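Local coordinates for FBP protein (Leishmania major, PDB 5OEZ) that probably hydrolyses fructose 1,6-bisphosphate to fructose 6-phosphate and phosphate as a metal-dependent homotetramer, with separate sites for substrate and for AMP, at residues D27-L31 with L85-V91; A71-V75 with L120-S124; N78-K82 with L94-E99; M165-Y170 with A286-I291. All blocks are in the same frame, centred on the assembly; numbering follows the deposited sequence.

Interaction 1 of 4, residues D27-L31 with L85-V91; sequences DFTLL and LLSSTSV
The carbonyl oxygen of D27 is gripped by two donors, one from each segment. S90 OG reaches D27 O at 2.7 Å from across the contact, while L31 N donates to D27 O at 3.0 Å as part of the helix itself. The hydroxyl comes in at an angle of 124° at the oxygen and tilts 20° from the carbonyl plane. S90 can reach it because its OG lies beside its own backbone N, directed at the first turn of helix 27-47. The same OG rests 3.5 Å from L30 CB, so polar and apolar contacts share one atom. This first turn belongs to the AMP site: D27, F28 and T29 all bind AMP in other crystals of the protein, though no AMP is bound to this chain. The facing segment is the exit from helix 72-87, where T89, with positive phi, is the first residue to leave the helical conformation, before strand 91-96 begins. S88 closes the exit twice over, giving its hydroxyl to L85 O (S88 OG to L85 O 2.6 Å) and accepting S90 N at 3.1 Å from S88 OG in an ST turn. Below this polar layer, L31 carries its CG anti to the backbone N (chi1 -177°), which brings CD1 within reach of two methyls, L85 CD2 and V91 CG1, each 3.7 Å from L31 CD1. On the other flank L30 CD1 lies 3.5 Å from S88 O. L30 also packs on T29 of the second subunit, and T89 on I17 of that same neighbouring subunit.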
loop_
_atom_site.group_PDB
_atom_site.type_symbol
_atom_site.label_atom_id
_atom_site.label_comp_id
_atom_site.label_asym_id
_atom_site.label_seq_id
_atom_site.Cartn_x
_atom_site.Cartn_y
_atom_site.Cartn_z
ATOM N N ASP C 27 24.702 11.114 15.446
ATOM C CA ASP C 27 24.891 9.666 15.329
ATOM C C ASP C 27 23.592 8.911 15.632
ATOM O O ASP C 27 23.239 7.968 14.935
ATOM C CB ASP C 27 25.995 9.166 16.281
ATOM C CG ASP C 27 27.392 9.219 15.663
ATOM O OD1 ASP C 27 27.697 10.197 14.939
ATOM O OD2 ASP C 27 28.187 8.271 15.914
ATOM N N PHE C 28 22.867 9.352 16.651
ATOM C CA PHE C 28 21.685 8.629 17.107
ATOM C C PHE C 28 20.556 8.686 16.068
ATOM O O PHE C 28 19.829 7.703 15.868
ATOM C CB PHE C 28 21.210 9.142 18.483
ATOM C CG PHE C 28 20.132 8.291 19.106
ATOM C CD1 PHE C 28 20.383 6.972 19.430
ATOM C CD2 PHE C 28 18.865 8.808 19.358
ATOM C CE1 PHE C 28 19.392 6.178 19.984
ATOM C CE2 PHE C 28 17.871 8.026 19.909
ATOM C CZ PHE C 28 18.134 6.706 20.229
ATOM N N THR C 29 20.409 9.836 15.425
ATOM C CA THR C 29 19.456 10.004 14.345
ATOM C C THR C 29 19.729 9.016 13.215
ATOM O O THR C 29 18.805 8.355 12.724
ATOM C CB THR C 29 19.500 11.453 13.840
ATOM O OG1 THR C 29 19.114 12.321 14.906
ATOM C CG2 THR C 29 18.536 11.686 12.672
ATOM N N LEU C 30 20.988 8.919 12.795
ATOM C CA LEU C 30 21.351 7.992 11.727
ATOM C C LEU C 30 21.094 6.553 12.144
ATOM O O LEU C 30 20.592 5.764 11.342
ATOM C CB LEU C 30 22.802 8.182 11.274
ATOM C CG LEU C 30 23.207 9.545 10.692
ATOM C CD1 LEU C 30 24.599 9.467 10.074
ATOM C CD2 LEU C 30 22.206 10.056 9.676
ATOM N N LEU C 31 21.406 6.216 13.400
ATOM C CA LEU C 31 21.096 4.888 13.926
ATOM C C LEU C 31 19.592 4.571 13.830
ATOM O O LEU C 31 19.203 3.514 13.358
ATOM C CB LEU C 31 21.553 4.760 15.378
ATOM C CG LEU C 31 21.360 3.395 16.041
ATOM C CD1 LEU C 31 22.408 2.433 15.516
ATOM C CD2 LEU C 31 21.481 3.509 17.553
ATOM N N LEU C 85 22.424 -1.160 9.534
ATOM C CA LEU C 85 23.156 -0.661 10.713
ATOM C C LEU C 85 24.625 -0.421 10.405
ATOM O O LEU C 85 25.160 0.612 10.783
ATOM C CB LEU C 85 23.020 -1.595 11.916
ATOM C CG LEU C 85 21.655 -1.631 12.604
ATOM C CD1 LEU C 85 21.561 -2.821 13.541
ATOM C CD2 LEU C 85 21.389 -0.343 13.361
ATOM N N LEU C 86 25.268 -1.350 9.712
ATOM C CA LEU C 86 26.682 -1.187 9.359
ATOM C C LEU C 86 26.925 0.001 8.424
ATOM O O LEU C 86 27.940 0.672 8.550
ATOM C CB LEU C 86 27.262 -2.482 8.772
ATOM C CG LEU C 86 27.419 -3.649 9.769
ATOM C CD1 LEU C 86 27.793 -4.942 9.041
ATOM C CD2 LEU C 86 28.437 -3.343 10.867
ATOM N N SER C 87 25.988 0.272 7.514
ATOM C CA SER C 87 26.122 1.403 6.594
ATOM C C SER C 87 25.699 2.734 7.206
ATOM O O SER C 87 25.883 3.769 6.583
ATOM C CB SER C 87 25.357 1.143 5.279
ATOM O OG SER C 87 23.945 1.287 5.442
ATOM N N SER C 88 25.116 2.729 8.401
ATOM C CA SER C 88 24.684 3.976 9.036
ATOM C C SER C 88 25.828 4.936 9.415
ATOM O O SER C 88 25.576 6.134 9.566
ATOM C CB SER C 88 23.833 3.685 10.284
ATOM O OG SER C 88 24.592 3.106 11.347
ATOM N N THR C 89 27.043 4.397 9.591
ATOM C CA THR C 89 28.198 5.071 10.200
ATOM C C THR C 89 28.080 5.290 11.714
ATOM O O THR C 89 28.954 5.910 12.317
ATOM C CB THR C 89 28.562 6.433 9.537
ATOM O OG1 THR C 89 27.636 7.452 9.956
ATOM C CG2 THR C 89 28.606 6.321 8.008
ATOM N N SER C 90 27.044 4.758 12.341
ATOM C CA SER C 90 26.786 5.012 13.763
ATOM C C SER C 90 27.282 3.919 14.715
ATOM O O SER C 90 27.354 4.159 15.919
ATOM C CB SER C 90 25.281 5.233 13.988
ATOM O OG SER C 90 24.912 6.500 13.479
ATOM N N VAL C 91 27.565 2.721 14.211
ATOM C CA VAL C 91 27.833 1.582 15.097
ATOM C C VAL C 91 29.309 1.220 15.108
ATOM O O VAL C 91 29.980 1.242 14.075
ATOM C CB VAL C 91 26.964 0.342 14.774
ATOM C CG1 VAL C 91 25.526 0.750 14.495
ATOM C CG2 VAL C 91 27.522 -0.460 13.616
#

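Interaction 2 of 4, residues A71-V75 with L120-S124; sequences AKLDV and LDGSS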
loop_
_atom_site.group_PDB
_atom_site.type_symbol
_atom_site.label_atom_id
_atom_site.label_comp_id
_atom_site.label_asym_id
_atom_site.label_seq_id
_atom_site.Cartn_x
_atom_site.Cartn_y
_atom_site.Cartn_z
ATOM N N ALA C 71 11.907 -20.097 8.994
ATOM C CA ALA C 71 13.323 -19.709 9.059
ATOM C C ALA C 71 13.891 -18.872 7.888
ATOM O O ALA C 71 14.992 -18.355 8.019
ATOM C CB ALA C 71 14.187 -20.952 9.297
ATOM N N LYS C 72 13.170 -18.711 6.772
ATOM C CA LYS C 72 13.575 -17.785 5.697
ATOM C C LYS C 72 13.458 -16.327 6.182
ATOM O O LYS C 72 14.335 -15.498 5.922
ATOM C CB LYS C 72 12.709 -18.015 4.450
ATOM C CG LYS C 72 13.057 -17.177 3.231
ATOM C CD LYS C 72 14.298 -17.673 2.498
ATOM C CE LYS C 72 14.904 -16.493 1.706
ATOM N NZ LYS C 72 15.636 -16.884 0.467
ATOM N N LEU C 73 12.356 -16.037 6.873
ATOM C CA LEU C 73 12.119 -14.749 7.519
ATOM C C LEU C 73 13.215 -14.353 8.505
ATOM O O LEU C 73 13.575 -13.175 8.573
ATOM C CB LEU C 73 10.747 -14.751 8.223
ATOM C CG LEU C 73 9.541 -14.179 7.479
ATOM C CD1 LEU C 73 9.526 -12.669 7.668
ATOM C CD2 LEU C 73 9.508 -14.508 5.998
ATOM N N ASP C 74 13.703 -15.319 9.285
ATOM C CA ASP C 74 14.841 -15.113 10.209
ATOM C C ASP C 74 16.100 -14.631 9.495
ATOM O O ASP C 74 16.759 -13.698 9.945
ATOM C CB ASP C 74 15.197 -16.411 10.944
ATOM C CG ASP C 74 14.235 -16.739 12.064
ATOM O OD1 ASP C 74 13.918 -15.835 12.872
ATOM O OD2 ASP C 74 13.817 -17.916 12.159
ATOM N N VAL C 75 16.427 -15.287 8.391
ATOM C CA VAL C 75 17.636 -14.982 7.653
ATOM C C VAL C 75 17.536 -13.580 7.054
ATOM O O VAL C 75 18.453 -12.776 7.221
ATOM C CB VAL C 75 17.911 -16.044 6.564
ATOM C CG1 VAL C 75 19.068 -15.630 5.653
ATOM C CG2 VAL C 75 18.216 -17.388 7.217
ATOM N N LEU C 120 14.199 -11.030 14.781
ATOM C CA LEU C 120 12.855 -11.570 14.665
ATOM C C LEU C 120 12.543 -12.611 15.757
ATOM O O LEU C 120 12.829 -13.779 15.600
ATOM C CB LEU C 120 12.638 -12.133 13.244
ATOM C CG LEU C 120 11.188 -12.346 12.829
ATOM C CD1 LEU C 120 10.424 -11.031 12.776
ATOM C CD2 LEU C 120 11.182 -13.022 11.472
ATOM N N ASP C 121 11.951 -12.147 16.855
ATOM C CA ASP C 121 11.419 -13.001 17.910
ATOM C C ASP C 121 10.091 -13.648 17.487
ATOM O O ASP C 121 9.201 -12.979 16.956
ATOM C CB ASP C 121 11.228 -12.196 19.223
ATOM C CG ASP C 121 10.129 -12.762 20.130
ATOM O OD1 ASP C 121 10.370 -13.784 20.805
ATOM O OD2 ASP C 121 9.019 -12.172 20.170
ATOM N N GLY C 122 9.956 -14.936 17.796
ATOM C CA GLY C 122 8.704 -15.655 17.677
ATOM C C GLY C 122 8.451 -16.105 16.259
ATOM O O GLY C 122 7.306 -16.245 15.864
ATOM N N SER C 123 9.516 -16.407 15.520
ATOM C CA SER C 123 9.440 -16.557 14.057
ATOM C C SER C 123 8.520 -17.675 13.548
ATOM O O SER C 123 7.930 -17.536 12.469
ATOM C CB SER C 123 10.837 -16.769 13.480
ATOM O OG SER C 123 10.807 -16.703 12.067
ATOM N N SER C 124 8.414 -18.769 14.311
ATOM C CA SER C 124 7.506 -19.880 13.991
ATOM C C SER C 124 6.050 -19.418 13.855
ATOM O O SER C 124 5.307 -19.918 12.999
ATOM C CB SER C 124 7.598 -20.969 15.068
ATOM O OG SER C 124 7.271 -20.456 16.351
#
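The carboxylate of D74 is the flat group here, and the hydroxymethyl of S123 lies against one of its faces, well out of its plane. S123 OG is almost equally far from every heavy atom of the group, 3.2 Å from D74 OD2, 3.3 Å from D74 OD1 and 3.4 Å from D74 CG, so it does not single out one oxygen from within the plane. S123 OG gives a weak hydrogen bond to D74 OD2. S123 meets the acid in this way because OG is anti to its backbone N (chi1 -171°). E98 OE2, of like charge, lies on the other side of the plane, displaced toward OD1. L120 stands beyond OD1, with L120 O 3.6 Å and L120 CB 3.9 Å from D74 OD1. D74, E98 and L120 bind the same manganese in other crystals, L120 presumably through its carbonyl; in this chain no metal is bound, yet the D74 and E98 carboxylates still lie close together, and their charges would be expected to repel.

Beside the acid, L120 CD2 packs 3.7 Å from L73 CB, the two leucine side chains running at a slant to each other. The run from D118 to S123 has the sequence DPLDGS, a signature of the metal-dependent phosphatases related to this family. G122, with positive phi, turns the chain out of the strand toward the 3-10 segment, while D121 points away from D74, its OD2 accepting from V253 N. The contact thus sets the N-terminal turn of helix 72-87 against the end of strand 113-121, which D121 pairs with strand 132-140 through G133.

Interaction 3 of 4, residues N78-K82 with L94-E99; sequences NIAFK and LGSEEE
K82 lies along the facing segment from its root to its amino group. Its CB and CG lie over L94 CD2, with K82 CG 3.7 Å from that methyl. Beyond CG the chain bends at chi3 (-38°), bringing CD and CE alongside the E99 carboxylate. At the tip, K82 NZ forms a salt bridge with E99 OE2 at 2.8 Å, using the syn lone pair of that oxygen. E99 arrives from the opposite direction, extended beyond CG.

A second donor meets the same oxygen: N78 ND2 to E99 OE2 is 3.0 Å with an N-H...O angle of 153°. That oxygen lies in the amide plane of N78 but is approached from above the carboxylate plane, the two planes being 75° apart. The other end of the amide is also held, since S96 OG donates to N78 OD1 at 2.5 Å. These bonds fix which way the amide is flipped and tie down the type I turn from S96 to E99. That turn carries E97 and E98, manganese ligands in other crystals.

Helix 72-87 thereby covers strand 91-96, whose neighbours are strands 103-104 and 113-121; F81 packs against helix 27-47.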
loop_
_atom_site.group_PDB
_atom_site.type_symbol
_atom_site.label_atom_id
_atom_site.label_comp_id
_atom_site.label_asym_id
_atom_site.label_seq_id
_atom_site.Cartn_x
_atom_site.Cartn_y
_atom_site.Cartn_z
ATOM N N ASN C 78 17.736 -10.802 9.660
ATOM C CA ASN C 78 19.089 -10.617 10.162
ATOM C C ASN C 78 19.935 -9.826 9.173
ATOM O O ASN C 78 20.588 -8.853 9.546
ATOM C CB ASN C 78 19.746 -11.963 10.452
ATOM C CG ASN C 78 21.033 -11.813 11.230
ATOM O OD1 ASN C 78 21.087 -11.097 12.233
ATOM N ND2 ASN C 78 22.085 -12.455 10.759
ATOM N N ILE C 79 19.889 -10.242 7.914
ATOM C CA ILE C 79 20.582 -9.570 6.813
ATOM C C ILE C 79 20.245 -8.069 6.728
ATOM O O ILE C 79 21.137 -7.235 6.520
ATOM C CB ILE C 79 20.242 -10.249 5.464
ATOM C CG1 ILE C 79 20.948 -11.605 5.372
ATOM C CG2 ILE C 79 20.662 -9.383 4.263
ATOM C CD1 ILE C 79 20.441 -12.506 4.263
ATOM N N ALA C 80 18.961 -7.749 6.879
ATOM C CA ALA C 80 18.469 -6.379 6.788
ATOM C C ALA C 80 19.026 -5.507 7.893
ATOM O O ALA C 80 19.662 -4.483 7.625
ATOM C CB ALA C 80 16.952 -6.365 6.837
ATOM N N PHE C 81 18.821 -5.929 9.135
ATOM C CA PHE C 81 19.375 -5.196 10.281
ATOM C C PHE C 81 20.872 -4.938 10.148
ATOM O O PHE C 81 21.319 -3.821 10.378
ATOM C CB PHE C 81 19.092 -5.902 11.597
ATOM C CG PHE C 81 17.863 -5.405 12.303
ATOM C CD1 PHE C 81 17.903 -4.230 13.023
ATOM C CD2 PHE C 81 16.677 -6.134 12.274
ATOM C CE1 PHE C 81 16.775 -3.765 13.685
ATOM C CE2 PHE C 81 15.549 -5.686 12.939
ATOM C CZ PHE C 81 15.596 -4.496 13.647
ATOM N N LYS C 82 21.629 -5.951 9.758
ATOM C CA LYS C 82 23.082 -5.807 9.655
ATOM C C LYS C 82 23.495 -4.862 8.557
ATOM O O LYS C 82 24.410 -4.062 8.747
ATOM C CB LYS C 82 23.774 -7.157 9.441
ATOM C CG LYS C 82 23.671 -8.086 10.628
ATOM C CD LYS C 82 24.533 -9.344 10.514
ATOM C CE LYS C 82 24.625 -9.969 9.133
ATOM N NZ LYS C 82 25.335 -11.270 9.271
ATOM N N LEU C 94 28.265 -4.709 16.442
ATOM C CA LEU C 94 26.960 -5.273 16.187
ATOM C C LEU C 94 26.904 -6.641 16.843
ATOM O O LEU C 94 27.828 -7.431 16.710
ATOM C CB LEU C 94 26.818 -5.489 14.693
ATOM C CG LEU C 94 25.531 -5.057 14.053
ATOM C CD1 LEU C 94 25.483 -3.544 13.991
ATOM C CD2 LEU C 94 25.478 -5.637 12.656
ATOM N N GLY C 95 25.806 -6.932 17.520
ATOM C CA GLY C 95 25.555 -8.259 18.056
ATOM C C GLY C 95 24.164 -8.717 17.694
ATOM O O GLY C 95 23.186 -8.175 18.187
ATOM N N SER C 96 24.081 -9.718 16.832
ATOM C CA SER C 96 22.815 -10.372 16.506
ATOM C C SER C 96 22.630 -11.635 17.341
ATOM O O SER C 96 23.536 -12.447 17.404
ATOM C CB SER C 96 22.827 -10.774 15.043
ATOM O OG SER C 96 21.605 -11.393 14.702
ATOM N N GLU C 97 21.446 -11.817 17.929
ATOM C CA GLU C 97 21.139 -12.996 18.740
ATOM C C GLU C 97 21.400 -14.326 18.034
ATOM O O GLU C 97 21.802 -15.289 18.684
ATOM C CB GLU C 97 19.681 -12.989 19.200
ATOM C CG GLU C 97 19.392 -13.965 20.330
ATOM C CD GLU C 97 17.959 -13.798 20.862
ATOM O OE1 GLU C 97 17.029 -13.977 20.081
ATOM O OE2 GLU C 97 17.715 -13.481 22.057
ATOM N N GLU C 98 21.200 -14.358 16.718
ATOM C CA GLU C 98 21.373 -15.564 15.919
ATOM C C GLU C 98 22.835 -15.976 15.707
ATOM O O GLU C 98 23.099 -17.155 15.443
ATOM C CB GLU C 98 20.702 -15.405 14.553
ATOM C CG GLU C 98 19.240 -14.909 14.601
ATOM C CD GLU C 98 18.467 -15.121 13.302
ATOM O OE1 GLU C 98 19.080 -15.392 12.248
ATOM O OE2 GLU C 98 17.218 -15.010 13.334
ATOM N N GLU C 99 23.777 -15.057 15.914
ATOM C CA GLU C 99 25.190 -15.305 15.636
ATOM C C GLU C 99 26.042 -15.508 16.889
ATOM O O GLU C 99 25.790 -14.929 17.946
ATOM C CB GLU C 99 25.735 -14.151 14.832
ATOM C CG GLU C 99 24.871 -13.867 13.620
ATOM C CD GLU C 99 25.507 -12.918 12.630
ATOM O OE1 GLU C 99 26.510 -12.258 12.968
ATOM O OE2 GLU C 99 24.996 -12.849 11.501
#

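Interaction 4 of 4, residues M165-Y170 with A286-I291; sequences MVSAGY and APMAMI
Two methionines meet sulfur to sulfur in a contact made by packing alone, without hydrogen bonds between the segments, M165 SD lying 4.0 Å from M290 SD. Their side chains pass at a slant and continue to different targets. M165 bends at chi3 (-36°), so that its methyl drops onto the helix backbone, M165 CE being 3.4 Å from A286 O. M290 stays extended and brings its methyl to the backbone just before the strand, M290 CE 3.5 Å from M165 O, beside the classic beta bulge that V166 and S167 form opposite V138.

A third methionine works at the far end. M288 leaves the helix away from the strand but doubles back through bends at chi2 and chi3 to give a Met-aromatic contact, its SD 4.7 Å from the Y170 ring centroid and 53° off the ring normal. I291 CD1 touches the same ring at its edge, 3.7 Å from Y170 CD2, and also lies close to G169 CA. Between the methionines, A168 CB sits 3.6 Å from P287 O, where the helix is kinked.

The axes of strand 167-170 and helix 286-291 approach to 7.2 Å at 97°, almost perpendicular. Strand 167-173 runs between strands 132-140 and 177-182 of the large sheet, so helix 281-294 lies across that sheet beside helix 252-262, whose H257 is hydrogen-bonded through ND1 to Y170 OH. This is consistent with the helical layer between the two sheets of the five-layered FBPase fold.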
loop_
_atom_site.group_PDB
_atom_site.type_symbol
_atom_site.label_atom_id
_atom_site.label_comp_id
_atom_site.label_asym_id
_atom_site.label_seq_id
_atom_site.Cartn_x
_atom_site.Cartn_y
_atom_site.Cartn_z
ATOM N N MET C 165 22.814 1.362 29.647
ATOM C CA MET C 165 22.178 1.324 28.338
ATOM C C MET C 165 21.593 2.711 28.034
ATOM O O MET C 165 20.844 3.254 28.831
ATOM C CB MET C 165 21.089 0.231 28.327
ATOM C CG MET C 165 20.686 -0.320 26.968
ATOM S SD MET C 165 19.267 -1.464 27.004
ATOM C CE MET C 165 19.548 -2.328 28.541
ATOM N N VAL C 166 21.944 3.274 26.885
ATOM C CA VAL C 166 21.434 4.602 26.505
ATOM C C VAL C 166 20.092 4.577 25.753
ATOM O O VAL C 166 19.366 5.558 25.797
ATOM C CB VAL C 166 22.432 5.441 25.701
ATOM C CG1 VAL C 166 23.758 5.531 26.436
ATOM C CG2 VAL C 166 22.598 4.878 24.308
ATOM N N SER C 167 19.749 3.462 25.101
ATOM C CA SER C 167 18.464 3.371 24.410
ATOM C C SER C 167 18.023 1.939 24.189
ATOM O O SER C 167 18.825 1.015 24.190
ATOM C CB SER C 167 18.548 4.105 23.067
ATOM O OG SER C 167 17.319 4.046 22.381
ATOM N N ALA C 168 16.722 1.761 24.071
ATOM C CA ALA C 168 16.138 0.460 23.797
ATOM C C ALA C 168 14.820 0.621 23.063
ATOM O O ALA C 168 14.138 1.615 23.235
ATOM C CB ALA C 168 15.907 -0.305 25.099
ATOM N N GLY C 169 14.431 -0.388 22.301
ATOM C CA GLY C 169 13.119 -0.379 21.692
ATOM C C GLY C 169 12.701 -1.727 21.164
ATOM O O GLY C 169 13.502 -2.664 21.131
ATOM N N TYR C 170 11.451 -1.812 20.707
ATOM C CA TYR C 170 10.996 -2.970 19.955
ATOM C C TYR C 170 10.015 -2.577 18.854
ATOM O O TYR C 170 9.488 -1.478 18.846
ATOM C CB TYR C 170 10.391 -4.020 20.880
ATOM C CG TYR C 170 9.132 -3.600 21.583
ATOM C CD1 TYR C 170 7.893 -3.605 20.926
ATOM C CD2 TYR C 170 9.166 -3.203 22.902
ATOM C CE1 TYR C 170 6.737 -3.209 21.588
ATOM C CE2 TYR C 170 8.023 -2.793 23.564
ATOM C CZ TYR C 170 6.813 -2.797 22.902
ATOM O OH TYR C 170 5.672 -2.394 23.543
ATOM N N ALA C 286 17.292 -7.414 28.929
ATOM C CA ALA C 286 17.739 -6.058 29.343
ATOM C C ALA C 286 17.083 -4.905 28.548
ATOM O O ALA C 286 16.600 -3.955 29.148
ATOM C CB ALA C 286 19.262 -5.947 29.308
ATOM N N PRO C 287 17.034 -4.990 27.211
ATOM C CA PRO C 287 16.231 -3.979 26.470
ATOM C C PRO C 287 14.752 -3.863 26.907
ATOM O O PRO C 287 14.279 -2.765 27.168
ATOM C CB PRO C 287 16.303 -4.470 25.030
ATOM C CG PRO C 287 17.578 -5.244 24.965
ATOM C CD PRO C 287 17.696 -5.923 26.284
ATOM N N MET C 288 14.054 -4.987 27.016
ATOM C CA MET C 288 12.691 -4.983 27.532
ATOM C C MET C 288 12.592 -4.452 28.957
ATOM O O MET C 288 11.635 -3.756 29.295
ATOM C CB MET C 288 12.062 -6.380 27.451
ATOM C CG MET C 288 11.694 -6.882 26.053
ATOM S SD MET C 288 10.715 -5.804 24.946
ATOM C CE MET C 288 9.858 -4.641 26.004
ATOM N N ALA C 289 13.557 -4.803 29.807
ATOM C CA ALA C 289 13.565 -4.285 31.172
ATOM C C ALA C 289 13.644 -2.750 31.199
ATOM O O ALA C 289 12.977 -2.117 32.012
ATOM C CB ALA C 289 14.714 -4.898 31.961
ATOM N N MET C 290 14.486 -2.165 30.346
ATOM C CA MET C 290 14.631 -0.696 30.294
ATOM C C MET C 290 13.326 -0.042 29.866
ATOM O O MET C 290 12.926 0.963 30.419
ATOM C CB MET C 290 15.753 -0.262 29.342
ATOM C CG MET C 290 16.150 1.202 29.513
ATOM S SD MET C 290 17.345 1.759 28.281
ATOM C CE MET C 290 17.378 3.524 28.611
ATOM N N ILE C 291 12.647 -0.633 28.896
ATOM C CA ILE C 291 11.359 -0.105 28.455
ATOM C C ILE C 291 10.310 -0.170 29.565
ATOM O O ILE C 291 9.666 0.830 29.856
ATOM C CB ILE C 291 10.871 -0.842 27.203
ATOM C CG1 ILE C 291 11.778 -0.483 26.016
ATOM C CG2 ILE C 291 9.438 -0.459 26.875
ATOM C CD1 ILE C 291 11.833 -1.568 24.964
#

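In the fold
Helix 72-87 strings interactions 2, 3 and 1 along its length. Interactions 2 and 3, with centres 12 Å apart, meet at the manganese site, D74 CB being 3.4 Å from E98 OE2. Interactions 3 and 1, about 14 Å apart between centres, join through packing of L85 CB on L94 CD1 at 3.8 Å. The metal-site end and the AMP-site end are thus bridged by one helix, with interactions 1 and 2 about 24 Å apart between centres. Interaction 4 sits nearest the chain's centre and touches interaction 1 where F28 CZ lies 3.5 Å from S167 OG, so a residue of the AMP site packs on the strand of interaction 4.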